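Local atomic coordinates of centrosomal protein 120 (Oreochromis niloticus, PDB entry 6EWH), a protein that probably acts at centrioles and basal bodies in building cilia, and is represented here by its second C2 domain. Residues A[138-152]-A[169-183]. The protein carries 1 engineered substitution. Numbering follows the deposited sequence.
Engineered in segment 138-152: Ser147 (natural residue Gly).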
ATOM      1  N   LEU A 138      -7.028  13.494  14.653  1.00 29.11           N
ATOM      2  CA  LEU A 138      -7.096  13.942  13.264  1.00 27.32           C
ATOM      3  C   LEU A 138      -7.388  15.427  13.120  1.00 26.90           C
ATOM      4  O   LEU A 138      -7.145  15.986  12.046  1.00 29.14           O
ATOM      5  CB  LEU A 138      -8.155  13.139  12.507  1.00 28.68           C
ATOM      6  CG  LEU A 138      -7.743  11.697  12.212  1.00 27.06           C
ATOM      7  CD1 LEU A 138      -8.964  10.922  11.743  1.00 26.57           C
ATOM      8  CD2 LEU A 138      -6.610  11.624  11.188  1.00 27.95           C
ATOM      9  N   ASP A 139      -7.925  16.078  14.147  1.00 28.08           N
ATOM     10  CA  ASP A 139      -8.106  17.519  14.025  1.00 28.91           C
ATOM     11  C   ASP A 139      -6.774  18.249  14.012  1.00 34.16           C
ATOM     12  O   ASP A 139      -6.702  19.379  13.512  1.00 32.34           O
ATOM     13  CB  ASP A 139      -8.952  18.060  15.173  1.00 29.38           C
ATOM     14  CG  ASP A 139     -10.382  17.563  15.144  1.00 32.86           C
ATOM     15  OD1 ASP A 139     -10.803  16.968  14.130  1.00 33.09           O
ATOM     16  OD2 ASP A 139     -11.087  17.787  16.146  1.00 39.01           O
ATOM     17  N   ASN A 140      -5.729  17.633  14.550  1.00 32.32           N
ATOM     18  CA  ASN A 140      -4.449  18.298  14.738  1.00 34.27           C
ATOM     19  C   ASN A 140      -3.292  17.668  13.985  1.00 35.50           C
ATOM     20  O   ASN A 140      -2.366  18.390  13.612  1.00 36.97           O
ATOM     21  CB  ASN A 140      -4.093  18.373  16.231  1.00 36.38           C
ATOM     22  CG  ASN A 140      -5.119  19.157  17.027  1.00 39.27           C
ATOM     23  OD1 ASN A 140      -5.265  20.366  16.844  1.00 43.17           O
ATOM     24  ND2 ASN A 140      -5.848  18.470  17.903  1.00 38.45           N
ATOM     25  N   LYS A 141      -3.299  16.357  13.758  1.00 31.68           N
ATOM     26  CA  LYS A 141      -2.139  15.762  13.115  1.00 33.89           C
ATOM     27  C   LYS A 141      -2.538  14.594  12.231  1.00 31.37           C
ATOM     28  O   LYS A 141      -3.563  13.938  12.452  1.00 29.06           O
ATOM     29  CB  LYS A 141      -1.054  15.352  14.119  1.00 49.46           C
ATOM     30  CG  LYS A 141      -1.507  14.445  15.238  1.00 62.27           C
ATOM     31  CD  LYS A 141      -0.322  14.094  16.123  1.00 76.21           C
ATOM     32  CE  LYS A 141      -0.727  13.210  17.286  1.00 89.77           C
ATOM     33  NZ  LYS A 141       0.456  12.799  18.093  1.00 97.56           N
ATOM     34  N   ALA A 142      -1.707  14.351  11.222  1.00 29.01           N
ATOM     35  CA  ALA A 142      -1.837  13.151  10.413  1.00 27.99           C
ATOM     36  C   ALA A 142      -1.515  11.927  11.258  1.00 29.64           C
ATOM     37  O   ALA A 142      -0.771  11.999  12.240  1.00 34.32           O
ATOM     38  CB  ALA A 142      -0.876  13.217   9.225  1.00 27.93           C
ATOM     39  N   ALA A 143      -2.105  10.795  10.884  1.00 26.02           N
ATOM     40  CA  ALA A 143      -1.802   9.505  11.495  1.00 28.36           C
ATOM     41  C   ALA A 143      -1.116   8.628  10.456  1.00 26.14           C
ATOM     42  O   ALA A 143      -1.581   8.544   9.317  1.00 24.65           O
ATOM     43  CB  ALA A 143      -3.088   8.819  11.961  1.00 30.14           C
ATOM     44  N   THR A 144      -0.023   7.961  10.848  1.00 28.50           N
ATOM     45  CA  THR A 144       0.767   7.182   9.899  1.00 26.06           C
ATOM     46  C   THR A 144       1.201   5.863  10.518  1.00 27.93           C
ATOM     47  O   THR A 144       1.644   5.820  11.673  1.00 31.52           O
ATOM     48  CB  THR A 144       2.031   7.944   9.463  1.00 29.12           C
ATOM     49  OG1 THR A 144       1.654   9.141   8.784  1.00 30.69           O
ATOM     50  CG2 THR A 144       2.885   7.090   8.523  1.00 29.63           C
ATOM     51  N   VAL A 145       1.080   4.793   9.738  1.00 25.15           N
ATOM     52  CA  VAL A 145       1.704   3.513  10.048  1.00 26.92           C
ATOM     53  C   VAL A 145       2.814   3.321   9.032  1.00 27.04           C
ATOM     54  O   VAL A 145       2.561   3.316   7.824  1.00 26.69           O
ATOM     55  CB  VAL A 145       0.707   2.352   9.974  1.00 30.32           C
ATOM     56  CG1 VAL A 145       1.433   1.037  10.211  1.00 36.79           C
ATOM     57  CG2 VAL A 145      -0.376   2.536  11.009  1.00 32.64           C
ATOM     58  N   GLU A 146       4.042   3.174   9.514  1.00 29.00           N
ATOM     59  CA  GLU A 146       5.193   3.009   8.644  1.00 27.24           C
ATOM     60  C   GLU A 146       5.928   1.769   9.118  1.00 29.37           C
ATOM     61  O   GLU A 146       6.195   1.631  10.315  1.00 36.14           O
ATOM     62  CB  GLU A 146       6.106   4.226   8.768  1.00 34.75           C
ATOM     63  CG  GLU A 146       7.194   4.303   7.726  1.00 46.43           C
ATOM     64  CD  GLU A 146       7.837   5.675   7.679  1.00 57.97           C
ATOM     65  OE1 GLU A 146       7.776   6.400   8.696  1.00 62.98           O
ATOM     66  OE2 GLU A 146       8.392   6.029   6.618  1.00 61.63           O
ATOM     67  N   SER A 147       6.218   0.852   8.204  1.00 25.76           N
ATOM     68  CA  SER A 147       6.902  -0.362   8.619  1.00 29.18           C
ATOM     69  C   SER A 147       7.596  -0.993   7.426  1.00 28.30           C
ATOM     70  O   SER A 147       7.389  -0.611   6.271  1.00 26.23           O
ATOM     71  CB  SER A 147       5.931  -1.350   9.275  1.00 37.16           C
ATOM     72  OG  SER A 147       6.639  -2.367   9.961  1.00 49.02           O
ATOM     73  N   ALA A 148       8.424  -1.983   7.730  1.00 29.74           N
ATOM     74  CA  ALA A 148       9.048  -2.830   6.729  1.00 28.12           C
ATOM     75  C   ALA A 148       8.212  -4.101   6.660  1.00 32.02           C
ATOM     76  O   ALA A 148       8.184  -4.893   7.610  1.00 37.49           O
ATOM     77  CB  ALA A 148      10.489  -3.130   7.136  1.00 30.00           C
ATOM     78  N   PHE A 149       7.517  -4.285   5.551  1.00 26.81           N
ATOM     79  CA  PHE A 149       6.600  -5.399   5.381  1.00 26.60           C
ATOM     80  C   PHE A 149       7.255  -6.494   4.549  1.00 27.85           C
ATOM     81  O   PHE A 149       8.009  -6.212   3.613  1.00 29.02           O
ATOM     82  CB  PHE A 149       5.334  -4.884   4.698  1.00 28.63           C
ATOM     83  CG  PHE A 149       4.520  -3.956   5.563  1.00 27.82           C
ATOM     84  CD1 PHE A 149       3.593  -4.466   6.457  1.00 32.59           C
ATOM     85  CD2 PHE A 149       4.690  -2.579   5.498  1.00 27.75           C
ATOM     86  CE1 PHE A 149       2.835  -3.622   7.261  1.00 31.45           C
ATOM     87  CE2 PHE A 149       3.936  -1.727   6.305  1.00 31.56           C
ATOM     88  CZ  PHE A 149       3.012  -2.246   7.186  1.00 32.94           C
ATOM     89  N   ILE A 150       6.996  -7.756   4.909  1.00 26.48           N
ATOM     90  CA  ILE A 150       7.600  -8.891   4.220  1.00 25.63           C
ATOM     91  C   ILE A 150       6.739  -9.308   3.035  1.00 26.13           C
ATOM     92  O   ILE A 150       5.533  -9.538   3.179  1.00 29.00           O
ATOM     93  CB  ILE A 150       7.800 -10.068   5.184  1.00 29.06           C
ATOM     94  CG1 ILE A 150       8.550  -9.597   6.419  1.00 30.62           C
ATOM     95  CG2 ILE A 150       8.524 -11.201   4.469  1.00 29.65           C
ATOM     96  CD1 ILE A 150       9.953  -9.152   6.133  1.00 41.22           C
ATOM     97  N   LEU A 151       7.364  -9.436   1.867  1.00 25.78           N
ATOM     98  CA  LEU A 151       6.686  -9.923   0.675  1.00 24.94           C
ATOM     99  C   LEU A 151       6.719 -11.448   0.657  1.00 30.56           C
ATOM    100  O   LEU A 151       7.780 -12.053   0.833  1.00 34.23           O
ATOM    101  CB  LEU A 151       7.344  -9.365  -0.586  1.00 25.30           C
ATOM    102  CG  LEU A 151       7.072  -7.871  -0.831  1.00 22.92           C
ATOM    103  CD1 LEU A 151       8.142  -7.291  -1.780  1.00 27.93           C
ATOM    104  CD2 LEU A 151       5.680  -7.654  -1.400  1.00 27.68           C
ATOM    105  N   GLN A 152       5.557 -12.061   0.432  1.00 28.27           N
ATOM    106  CA  GLN A 152       5.422 -13.513   0.398  1.00 32.08           C
ATOM    107  C   GLN A 152       5.148 -13.967  -1.023  1.00 28.71           C
ATOM    108  O   GLN A 152       4.216 -13.454  -1.659  1.00 28.84           O
ATOM    109  CB  GLN A 152       4.256 -13.961   1.303  1.00 29.89           C
ATOM    110  CG  GLN A 152       4.461 -13.682   2.782  1.00 36.58           C
ATOM    111  CD  GLN A 152       5.559 -14.531   3.385  1.00 33.07           C
ATOM    112  OE1 GLN A 152       6.003 -15.502   2.781  1.00 38.06           O
ATOM    113  NE2 GLN A 152       6.006 -14.168   4.580  1.00 37.72           N
ATOM    114  N   GLN A 169      14.625 -11.620   4.426  1.00 30.87           N
ATOM    115  CA  GLN A 169      13.548 -11.904   3.494  0.51 30.05           C
ATOM    116  C   GLN A 169      13.207 -10.671   2.669  1.00 27.78           C
ATOM    117  O   GLN A 169      13.645  -9.557   2.982  1.00 30.60           O
ATOM    118  CB  GLN A 169      12.309 -12.438   4.242  0.51 34.29           C
ATOM    119  CG  GLN A 169      12.301 -13.983   4.324  0.51 41.29           C
ATOM    120  CD  GLN A 169      10.931 -14.604   4.624  0.51 40.39           C
ATOM    121  OE1 GLN A 169      10.112 -14.816   3.724  0.51 30.85           O
ATOM    122  NE2 GLN A 169      10.702 -14.938   5.888  0.51 48.53           N
ATOM    123  N   PRO A 170      12.471 -10.842   1.567  1.00 30.21           N
ATOM    124  CA  PRO A 170      12.090  -9.682   0.754  1.00 26.18           C
ATOM    125  C   PRO A 170      11.222  -8.736   1.561  1.00 30.87           C
ATOM    126  O   PRO A 170      10.232  -9.137   2.173  1.00 27.22           O
ATOM    127  CB  PRO A 170      11.300 -10.295  -0.404  1.00 26.01           C
ATOM    128  CG  PRO A 170      11.644 -11.710  -0.418  1.00 32.46           C
ATOM    129  CD  PRO A 170      11.942 -12.090   0.982  1.00 33.39           C
ATOM    130  N   THR A 171      11.587  -7.466   1.538  1.00 25.49           N
ATOM    131  CA  THR A 171      11.005  -6.475   2.416  0.85 24.20           C
ATOM    132  C   THR A 171      10.644  -5.250   1.588  1.00 23.07           C
ATOM    133  O   THR A 171      11.399  -4.874   0.687  1.00 25.92           O
ATOM    134  CB  THR A 171      12.060  -6.118   3.461  0.85 28.75           C
ATOM    135  OG1 THR A 171      12.415  -7.306   4.188  0.85 29.56           O
ATOM    136  CG2 THR A 171      11.556  -5.073   4.404  0.85 25.87           C
ATOM    137  N   LEU A 172       9.501  -4.648   1.905  1.00 23.14           N
ATOM    138  CA  LEU A 172       9.040  -3.419   1.253  1.00 22.97           C
ATOM    139  C   LEU A 172       8.706  -2.405   2.334  1.00 24.34           C
ATOM    140  O   LEU A 172       7.853  -2.665   3.188  1.00 25.90           O
ATOM    141  CB  LEU A 172       7.787  -3.705   0.423  1.00 24.56           C
ATOM    142  CG  LEU A 172       7.230  -2.516  -0.366  1.00 24.41           C
ATOM    143  CD1 LEU A 172       8.250  -2.079  -1.399  1.00 29.04           C
ATOM    144  CD2 LEU A 172       5.927  -2.882  -1.032  1.00 28.42           C
ATOM    145  N   GLY A 173       9.367  -1.252   2.300  1.00 22.29           N
ATOM    146  CA  GLY A 173       9.014  -0.182   3.215  1.00 25.82           C
ATOM    147  C   GLY A 173       7.766   0.548   2.746  1.00 23.95           C
ATOM    148  O   GLY A 173       7.734   1.043   1.617  1.00 23.56           O
ATOM    149  N   VAL A 174       6.718   0.564   3.570  1.00 21.21           N
ATOM    150  CA  VAL A 174       5.450   1.207   3.219  1.00 22.75           C
ATOM    151  C   VAL A 174       5.025   2.136   4.345  1.00 22.42           C
ATOM    152  O   VAL A 174       5.135   1.790   5.524  1.00 24.46           O
ATOM    153  CB  VAL A 174       4.347   0.164   2.969  1.00 23.94           C
ATOM    154  CG1 VAL A 174       3.048   0.835   2.524  1.00 25.75           C
ATOM    155  CG2 VAL A 174       4.788  -0.869   1.946  1.00 24.66           C
ATOM    156  N   ALA A 175       4.486   3.296   3.979  1.00 22.11           N
ATOM    157  CA  ALA A 175       3.827   4.173   4.931  1.00 23.64           C
ATOM    158  C   ALA A 175       2.407   4.414   4.452  1.00 21.70           C
ATOM    159  O   ALA A 175       2.197   4.790   3.294  1.00 23.44           O
ATOM    160  CB  ALA A 175       4.558   5.515   5.033  1.00 25.82           C
ATOM    161  N   VAL A 176       1.437   4.190   5.327  1.00 22.44           N
ATOM    162  CA  VAL A 176       0.043   4.531   5.059  0.60 21.83           C
ATOM    163  C   VAL A 176      -0.352   5.648   6.010  1.00 22.23           C
ATOM    164  O   VAL A 176      -0.070   5.576   7.209  1.00 23.66           O
ATOM    165  CB  VAL A 176      -0.893   3.315   5.198  0.60 24.57           C
ATOM    166  CG1 VAL A 176      -0.560   2.267   4.143  0.60 25.23           C
ATOM    167  CG2 VAL A 176      -0.819   2.719   6.604  0.60 23.65           C
ATOM    168  N   THR A 177      -0.992   6.690   5.472  1.00 22.28           N
ATOM    169  CA  THR A 177      -1.294   7.883   6.258  1.00 23.52           C
ATOM    170  C   THR A 177      -2.735   8.320   6.036  1.00 22.98           C
ATOM    171  O   THR A 177      -3.257   8.241   4.923  1.00 22.70           O
ATOM    172  CB  THR A 177      -0.333   9.025   5.855  1.00 23.93           C
ATOM    173  OG1 THR A 177       0.997   8.695   6.270  1.00 25.15           O
ATOM    174  CG2 THR A 177      -0.726  10.362   6.500  1.00 26.75           C
ATOM    175  N   LEU A 178      -3.383   8.760   7.110  1.00 22.43           N
ATOM    176  CA  LEU A 178      -4.691   9.397   7.031  1.00 23.04           C
ATOM    177  C   LEU A 178      -4.584  10.781   7.655  1.00 23.71           C
ATOM    178  O   LEU A 178      -4.002  10.932   8.730  1.00 24.90           O
ATOM    179  CB  LEU A 178      -5.726   8.563   7.783  1.00 23.76           C
ATOM    180  CG  LEU A 178      -7.142   9.142   7.825  1.00 24.27           C
ATOM    181  CD1 LEU A 178      -7.777   9.162   6.433  1.00 24.55           C
ATOM    182  CD2 LEU A 178      -8.018   8.390   8.802  1.00 26.84           C
ATOM    183  N   ARG A 179      -5.132  11.793   6.978  1.00 23.84           N
ATOM    184  CA  ARG A 179      -5.127  13.130   7.558  1.00 25.39           C
ATOM    185  C   ARG A 179      -6.334  13.904   7.056  1.00 24.50           C
ATOM    186  O   ARG A 179      -6.861  13.626   5.976  1.00 25.09           O
ATOM    187  CB  ARG A 179      -3.839  13.886   7.201  1.00 25.65           C
ATOM    188  CG  ARG A 179      -3.650  14.105   5.714  1.00 25.33           C
ATOM    189  CD  ARG A 179      -2.295  14.718   5.411  1.00 32.87           C
ATOM    190  NE  ARG A 179      -2.120  14.917   3.975  1.00 30.77           N
ATOM    191  CZ  ARG A 179      -2.638  15.928   3.289  1.00 30.92           C
ATOM    192  NH1 ARG A 179      -3.371  16.851   3.895  1.00 30.99           N
ATOM    193  NH2 ARG A 179      -2.425  16.014   1.980  1.00 40.89           N
ATOM    194  N   ARG A 180      -6.756  14.887   7.841  1.00 24.15           N
ATOM    195  CA  ARG A 180      -7.658  15.894   7.308  1.00 24.80           C
ATOM    196  C   ARG A 180      -6.948  16.632   6.188  1.00 27.66           C
ATOM    197  O   ARG A 180      -5.734  16.852   6.238  1.00 27.98           O
ATOM    198  CB  ARG A 180      -8.057  16.890   8.397  1.00 26.60           C
ATOM    199  CG  ARG A 180      -9.071  16.349   9.385  1.00 24.49           C
ATOM    200  CD  ARG A 180      -9.550  17.479  10.295  1.00 25.95           C
ATOM    201  NE  ARG A 180     -10.548  17.091  11.291  1.00 29.90           N
ATOM    202  CZ  ARG A 180     -11.848  16.942  11.040  1.00 33.17           C
ATOM    203  NH1 ARG A 180     -12.319  17.129   9.816  1.00 36.91           N
ATOM    204  NH2 ARG A 180     -12.682  16.607  12.021  1.00 35.82           N
ATOM    205  N   GLU A 181      -7.704  16.987   5.157  1.00 25.08           N
ATOM    206  CA  GLU A 181      -7.084  17.588   3.989  1.00 28.61           C
ATOM    207  C   GLU A 181      -6.380  18.892   4.337  1.00 36.12           C
ATOM    208  O   GLU A 181      -5.328  19.203   3.759  1.00 35.49           O
ATOM    209  CB  GLU A 181      -8.135  17.810   2.908  1.00 31.45           C
ATOM    210  CG  GLU A 181      -7.548  18.314   1.607  1.00 34.08           C
ATOM    211  CD  GLU A 181      -8.482  18.079   0.457  1.00 31.63           C
ATOM    212  OE1 GLU A 181      -9.524  18.766   0.393  1.00 33.59           O
ATOM    213  OE2 GLU A 181      -8.174  17.199  -0.373  1.00 37.02           O
ATOM    214  N   GLU A 182      -6.920  19.643   5.295  1.00 33.46           N
ATOM    215  CA  GLU A 182      -6.324  20.905   5.710  1.00 40.60           C
ATOM    216  C   GLU A 182      -5.194  20.745   6.727  1.00 44.28           C
ATOM    217  O   GLU A 182      -4.584  21.750   7.109  1.00 44.79           O
ATOM    218  CB  GLU A 182      -7.405  21.851   6.242  1.00 42.20           C
ATOM    219  CG  GLU A 182      -7.962  21.486   7.611  1.00 40.59           C
ATOM    220  CD  GLU A 182      -9.113  20.498   7.553  1.00 45.34           C
ATOM    221  OE1 GLU A 182      -9.291  19.833   6.509  1.00 38.74           O
ATOM    222  OE2 GLU A 182      -9.851  20.396   8.559  1.00 55.03           O
ATOM    223  N   VAL A 183      -4.892  19.525   7.167  1.00 37.08           N
ATOM    224  CA  VAL A 183      -3.803  19.269   8.101  1.00 31.69           C
ATOM    225  C   VAL A 183      -2.619  18.765   7.293  1.00 35.77           C
ATOM    226  O   VAL A 183      -2.669  17.676   6.716  1.00 35.81           O
ATOM    227  CB  VAL A 183      -4.213  18.271   9.192  1.00 32.89           C
ATOM    228  CG1 VAL A 183      -3.010  17.878  10.040  1.00 33.05           C
ATOM    229  CG2 VAL A 183      -5.297  18.874  10.061  1.00 32.72           C
TER
HETATM  230  O   HOH W   1      -5.344  14.990  10.303  1.00 27.93           O
HETATM  231  O   HOH W   2       9.164 -14.235   1.388  1.00 35.56           O
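Arg180 runs past the carbonyl of Leu138 and alongside Asp139, and its chain can be followed atom by atom. Arg180 CB lies 3.9 Å from Leu138 O; Arg180 CG and CD then pass that carbonyl oxygen, CG at 3.3 Å. The extended chain beyond CG brings the guanidinium side-on to Asp139, where Arg180 NE and NH2 both donate to Asp139 OD1, NE at 2.9 Å and NH2 at 2.8 Å. OD1 lies near the guanidinium plane, yet the carboxylate is turned 36° from it, and bent N-H...O angles, both near 140°, fit one oxygen shared by two donors. NH1 pairs with Asp29, while Asp139 OD2 meets Lys97. An alanine here would probably leave Asp139 OD1 without its two donors and Asp29 without this mate. Farther along, Thr144 OG1 and Thr177 OG1 lie 2.6 Å apart in a hydrogen bond at a non-hydrogen-bonded pair. On the other face, Phe149 CD2 packs on Val174 CB at 3.7 Å, and the Phe149 side chain also touches Val126 of the other sheet. Paired backbone bonds from Ala143-Leu178 to Phe149-Leu172, with strand axes at 151°, define an antiparallel edge ladder in the beta sandwich of a C2 domain.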